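Local coordinates for lovastatin nonaketide synthase, polyketide synthase component (Aspergillus terreus, PDB 7CPX), which builds the nonaketide dihydromonacolin L from malonyl-CoA in lovastatin biosynthesis, as a homodimeric multidomain polyketide synthase working with its partner LovC, at residues A[1672-1684]-A[1706-1718]. The protein carries 2 engineered substitutions. Sequence-based numbering, arbitrary orientation.
Sequences TYKRLVDLLDAEE and TEETFEATKLLLT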
# COMPACT_ATOMS: atom_id res chain seq x y z
N THR A 1672 -90.82 -20.58 23.35
CA THR A 1672 -90.70 -21.10 21.99
C THR A 1672 -91.28 -20.10 21.00
O THR A 1672 -92.33 -19.50 21.25
CB THR A 1672 -91.40 -22.45 21.84
OG1 THR A 1672 -92.78 -22.32 22.20
CG2 THR A 1672 -90.74 -23.49 22.72
N TYR A 1673 -90.58 -19.93 19.88
CA TYR A 1673 -91.02 -19.04 18.81
C TYR A 1673 -90.72 -19.69 17.47
O TYR A 1673 -89.62 -20.22 17.27
CB TYR A 1673 -90.34 -17.68 18.92
CG TYR A 1673 -90.55 -17.00 20.25
CD1 TYR A 1673 -91.66 -16.19 20.46
CD2 TYR A 1673 -89.66 -17.18 21.29
CE1 TYR A 1673 -91.87 -15.57 21.68
CE2 TYR A 1673 -89.86 -16.56 22.51
CZ TYR A 1673 -90.96 -15.76 22.70
OH TYR A 1673 -91.16 -15.14 23.91
N LYS A 1674 -91.70 -19.66 16.57
CA LYS A 1674 -91.53 -20.32 15.28
C LYS A 1674 -90.43 -19.66 14.46
O LYS A 1674 -89.64 -20.35 13.80
CB LYS A 1674 -92.85 -20.30 14.50
CG LYS A 1674 -94.02 -20.91 15.25
CD LYS A 1674 -93.77 -22.37 15.60
CE LYS A 1674 -94.96 -23.00 16.28
NZ LYS A 1674 -94.71 -24.41 16.66
N ARG A 1675 -90.36 -18.33 14.48
CA ARG A 1675 -89.42 -17.59 13.65
C ARG A 1675 -88.78 -16.49 14.47
O ARG A 1675 -89.30 -16.06 15.50
CB ARG A 1675 -90.12 -16.99 12.42
CG ARG A 1675 -90.82 -18.02 11.54
CD ARG A 1675 -91.79 -17.36 10.58
NE ARG A 1675 -92.86 -16.66 11.29
CZ ARG A 1675 -93.87 -16.03 10.70
NH1 ARG A 1675 -93.98 -15.98 9.38
NH2 ARG A 1675 -94.78 -15.42 11.45
N LEU A 1676 -87.61 -16.03 13.99
CA LEU A 1676 -86.93 -14.93 14.66
C LEU A 1676 -87.75 -13.64 14.57
O LEU A 1676 -87.72 -12.82 15.49
CB LEU A 1676 -85.55 -14.73 14.05
CG LEU A 1676 -84.64 -13.69 14.72
CD1 LEU A 1676 -84.51 -13.95 16.20
CD2 LEU A 1676 -83.28 -13.66 14.06
N VAL A 1677 -88.48 -13.45 13.47
CA VAL A 1677 -89.40 -12.32 13.38
C VAL A 1677 -90.45 -12.41 14.48
O VAL A 1677 -90.85 -11.40 15.07
CB VAL A 1677 -90.03 -12.24 11.98
CG1 VAL A 1677 -88.96 -12.01 10.93
CG2 VAL A 1677 -90.83 -13.51 11.67
N ASP A 1678 -90.93 -13.63 14.76
CA ASP A 1678 -91.86 -13.81 15.86
C ASP A 1678 -91.21 -13.44 17.19
O ASP A 1678 -91.86 -12.88 18.07
CB ASP A 1678 -92.36 -15.26 15.89
CG ASP A 1678 -93.03 -15.67 14.59
OD1 ASP A 1678 -93.61 -14.80 13.92
OD2 ASP A 1678 -92.96 -16.87 14.25
N LEU A 1679 -89.92 -13.76 17.34
CA LEU A 1679 -89.20 -13.33 18.53
C LEU A 1679 -89.19 -11.81 18.64
O LEU A 1679 -89.39 -11.26 19.73
CB LEU A 1679 -87.77 -13.87 18.51
CG LEU A 1679 -86.94 -13.62 19.77
CD1 LEU A 1679 -87.43 -14.49 20.92
CD2 LEU A 1679 -85.47 -13.86 19.50
N LEU A 1680 -88.96 -11.12 17.52
CA LEU A 1680 -89.05 -9.67 17.53
C LEU A 1680 -90.44 -9.21 17.94
O LEU A 1680 -90.59 -8.14 18.56
CB LEU A 1680 -88.69 -9.11 16.15
CG LEU A 1680 -88.84 -7.59 15.97
CD1 LEU A 1680 -88.03 -6.84 17.02
CD2 LEU A 1680 -88.41 -7.18 14.57
N ASP A 1681 -91.47 -9.99 17.62
CA ASP A 1681 -92.83 -9.70 18.04
C ASP A 1681 -93.12 -10.18 19.45
O ASP A 1681 -94.22 -9.93 19.96
CB ASP A 1681 -93.83 -10.33 17.06
CG ASP A 1681 -93.65 -9.83 15.65
OD1 ASP A 1681 -93.24 -8.66 15.47
OD2 ASP A 1681 -93.92 -10.60 14.70
N ALA A 1682 -92.18 -10.88 20.09
CA ALA A 1682 -92.41 -11.38 21.44
C ALA A 1682 -92.64 -10.22 22.40
O ALA A 1682 -91.93 -9.21 22.38
CB ALA A 1682 -91.21 -12.21 21.90
N GLU A 1683 -93.66 -10.37 23.25
CA GLU A 1683 -94.00 -9.31 24.20
C GLU A 1683 -92.99 -9.25 25.35
O GLU A 1683 -92.64 -8.16 25.80
CB GLU A 1683 -95.41 -9.53 24.74
CG GLU A 1683 -96.51 -9.39 23.70
CD GLU A 1683 -96.59 -10.57 22.76
OE1 GLU A 1683 -95.77 -11.51 22.90
OE2 GLU A 1683 -97.47 -10.58 21.87
N GLU A 1684 -92.53 -10.41 25.82
CA GLU A 1684 -91.62 -10.47 26.95
C GLU A 1684 -90.57 -11.55 26.70
O GLU A 1684 -90.91 -12.65 26.24
CB GLU A 1684 -92.37 -10.77 28.25
CG GLU A 1684 -91.47 -10.89 29.48
CD GLU A 1684 -92.26 -11.14 30.75
OE1 GLU A 1684 -93.51 -11.18 30.68
OE2 GLU A 1684 -91.63 -11.30 31.82
N THR A 1706 -84.32 -8.39 5.07
CA THR A 1706 -85.22 -7.28 4.77
C THR A 1706 -86.52 -7.35 5.55
O THR A 1706 -87.28 -6.37 5.54
CB THR A 1706 -85.52 -7.24 3.27
OG1 THR A 1706 -85.99 -8.52 2.84
CG2 THR A 1706 -84.27 -6.87 2.48
N GLU A 1707 -86.80 -8.47 6.22
CA GLU A 1707 -88.02 -8.63 7.00
C GLU A 1707 -87.83 -8.27 8.47
O GLU A 1707 -88.48 -8.86 9.34
CB GLU A 1707 -88.52 -10.07 6.88
CG GLU A 1707 -88.47 -10.64 5.47
CD GLU A 1707 -89.29 -9.83 4.48
OE1 GLU A 1707 -90.13 -9.01 4.93
OE2 GLU A 1707 -89.10 -10.01 3.26
N GLU A 1708 -86.94 -7.32 8.76
CA GLU A 1708 -86.61 -6.91 10.12
C GLU A 1708 -85.94 -8.04 10.91
O GLU A 1708 -85.83 -7.96 12.13
CB GLU A 1708 -87.84 -6.41 10.88
CG GLU A 1708 -88.46 -5.16 10.28
CD GLU A 1708 -89.65 -4.66 11.08
OE1 GLU A 1708 -90.06 -5.36 12.03
OE2 GLU A 1708 -90.17 -3.58 10.75
N THR A 1709 -85.50 -9.09 10.21
CA THR A 1709 -84.79 -10.17 10.89
C THR A 1709 -83.49 -9.68 11.51
O THR A 1709 -83.00 -10.28 12.47
CB THR A 1709 -84.52 -11.31 9.90
OG1 THR A 1709 -85.73 -11.64 9.20
CG2 THR A 1709 -84.01 -12.53 10.63
N PHE A 1710 -82.93 -8.60 10.97
CA PHE A 1710 -81.71 -8.02 11.52
C PHE A 1710 -81.98 -7.28 12.83
O PHE A 1710 -81.21 -7.41 13.80
CB PHE A 1710 -81.07 -7.10 10.48
CG PHE A 1710 -80.00 -6.20 11.02
CD1 PHE A 1710 -78.78 -6.72 11.42
CD2 PHE A 1710 -80.21 -4.84 11.09
CE1 PHE A 1710 -77.80 -5.88 11.90
CE2 PHE A 1710 -79.23 -4.00 11.57
CZ PHE A 1710 -78.02 -4.53 11.97
N GLU A 1711 -83.08 -6.52 12.89
CA GLU A 1711 -83.48 -5.93 14.16
C GLU A 1711 -83.85 -7.02 15.16
O GLU A 1711 -83.59 -6.89 16.36
CB GLU A 1711 -84.66 -4.98 13.94
CG GLU A 1711 -84.41 -3.92 12.88
CD GLU A 1711 -83.25 -3.01 13.23
OE1 GLU A 1711 -82.83 -3.00 14.40
OE2 GLU A 1711 -82.75 -2.31 12.32
N ALA A 1712 -84.47 -8.10 14.68
CA ALA A 1712 -84.76 -9.23 15.54
C ALA A 1712 -83.48 -9.85 16.08
O ALA A 1712 -83.42 -10.28 17.24
CB ALA A 1712 -85.57 -10.27 14.78
N THR A 1713 -82.43 -9.90 15.26
CA THR A 1713 -81.14 -10.39 15.73
C THR A 1713 -80.56 -9.46 16.79
O THR A 1713 -79.98 -9.93 17.78
CB THR A 1713 -80.17 -10.52 14.55
OG1 THR A 1713 -80.75 -11.36 13.54
CG2 THR A 1713 -78.85 -11.12 15.01
N LYS A 1714 -80.69 -8.15 16.59
CA LYS A 1714 -80.27 -7.21 17.63
C LYS A 1714 -80.98 -7.51 18.94
O LYS A 1714 -80.36 -7.55 20.01
CB LYS A 1714 -80.57 -5.77 17.20
CG LYS A 1714 -79.76 -5.23 16.06
CD LYS A 1714 -79.95 -3.73 15.97
CE LYS A 1714 -79.82 -3.22 14.56
NZ LYS A 1714 -80.12 -1.76 14.47
N LEU A 1715 -82.30 -7.69 18.87
CA LEU A 1715 -83.08 -7.99 20.07
C LEU A 1715 -82.63 -9.30 20.71
O LEU A 1715 -82.54 -9.40 21.94
CB LEU A 1715 -84.57 -8.03 19.71
CG LEU A 1715 -85.52 -8.69 20.71
CD1 LEU A 1715 -86.83 -7.92 20.77
CD2 LEU A 1715 -85.78 -10.14 20.32
N LEU A 1716 -82.34 -10.30 19.88
CA LEU A 1716 -81.85 -11.58 20.39
C LEU A 1716 -80.54 -11.39 21.15
O LEU A 1716 -80.37 -11.93 22.25
CB LEU A 1716 -81.67 -12.56 19.23
CG LEU A 1716 -80.72 -13.74 19.43
CD1 LEU A 1716 -81.18 -14.61 20.58
CD2 LEU A 1716 -80.63 -14.55 18.15
N LEU A 1717 -79.61 -10.63 20.57
CA LEU A 1717 -78.35 -10.37 21.26
C LEU A 1717 -78.60 -9.64 22.57
O LEU A 1717 -77.97 -9.94 23.59
CB LEU A 1717 -77.41 -9.56 20.38
CG LEU A 1717 -77.04 -10.13 19.01
CD1 LEU A 1717 -75.86 -9.37 18.43
CD2 LEU A 1717 -76.74 -11.62 19.08
N THR A 1718 -79.51 -8.66 22.56
CA THR A 1718 -79.78 -7.89 23.77
C THR A 1718 -80.33 -8.78 24.88
O THR A 1718 -79.93 -8.66 26.04
CB THR A 1718 -80.76 -6.76 23.46
OG1 THR A 1718 -80.23 -5.94 22.41
CG2 THR A 1718 -80.99 -5.90 24.70
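Leu1676 and Leu1680 are the two knobs of a knobs-into-holes contact between neighbouring helices on one face of a Rossmann-like sheet. They project from the short helix 1676-1680, which follows edge strand 1670-1673, into helix 1705-1719. The axes of 1676-1680 and 1706-1718 cross at 64° and come within 8.4 Å. Ala1712 lies between the knobs, and its small side chain permits the close approach. Its CB is 3.5 Å from Leu1676 CG and 3.6 Å from Leu1680 CB.

Leu1676 fills a hole formed by Thr1709, Ala1712, Thr1713 and Leu1716. With CG anti to the backbone N (chi1 -175°), it brings CG against Ala1712 and CD2 between the two threonines, 3.7 Å from Thr1709 CG2. Both threonine hydroxyls have partners away from the short helix. Thr1713 OG1 donates one turn back to Thr1709 O at 2.7 Å, and Thr1709 OG1 hydrogen-bonds to Gly1704 O, just before the helix.

Leu1680 sits among Glu1708, Glu1711, Ala1712 and Leu1715. Its side chain crosses that of Glu1708 at about a right angle, with CD2 beside OE1 and CB of Glu1708, while CD1 turns to Leu1715 CD1 at 4.1 Å. Beside it, Leu1679 CG rests 3.7 Å from Leu1715 CD2. At the other end, Val1677 CG1 approaches Glu1707 O at 3.6 Å. No hydrogen bond joins the segments; leucine, valine and alanine side chains make most of the contact.

Leu1676, Leu1679 and Leu1716 also reach Phe1691 or Met1693 of strand 1689-1693. On another side of the long helix, Phe1710 touches helix 2256-2276 of the ketoreductase domain. Helix layers over parallel strands joined by beta-alpha-beta crossovers are typical of Rossmann-like folds, consistent here with the noncatalytic ketoreductase-like subdomain of reducing polyketide synthases.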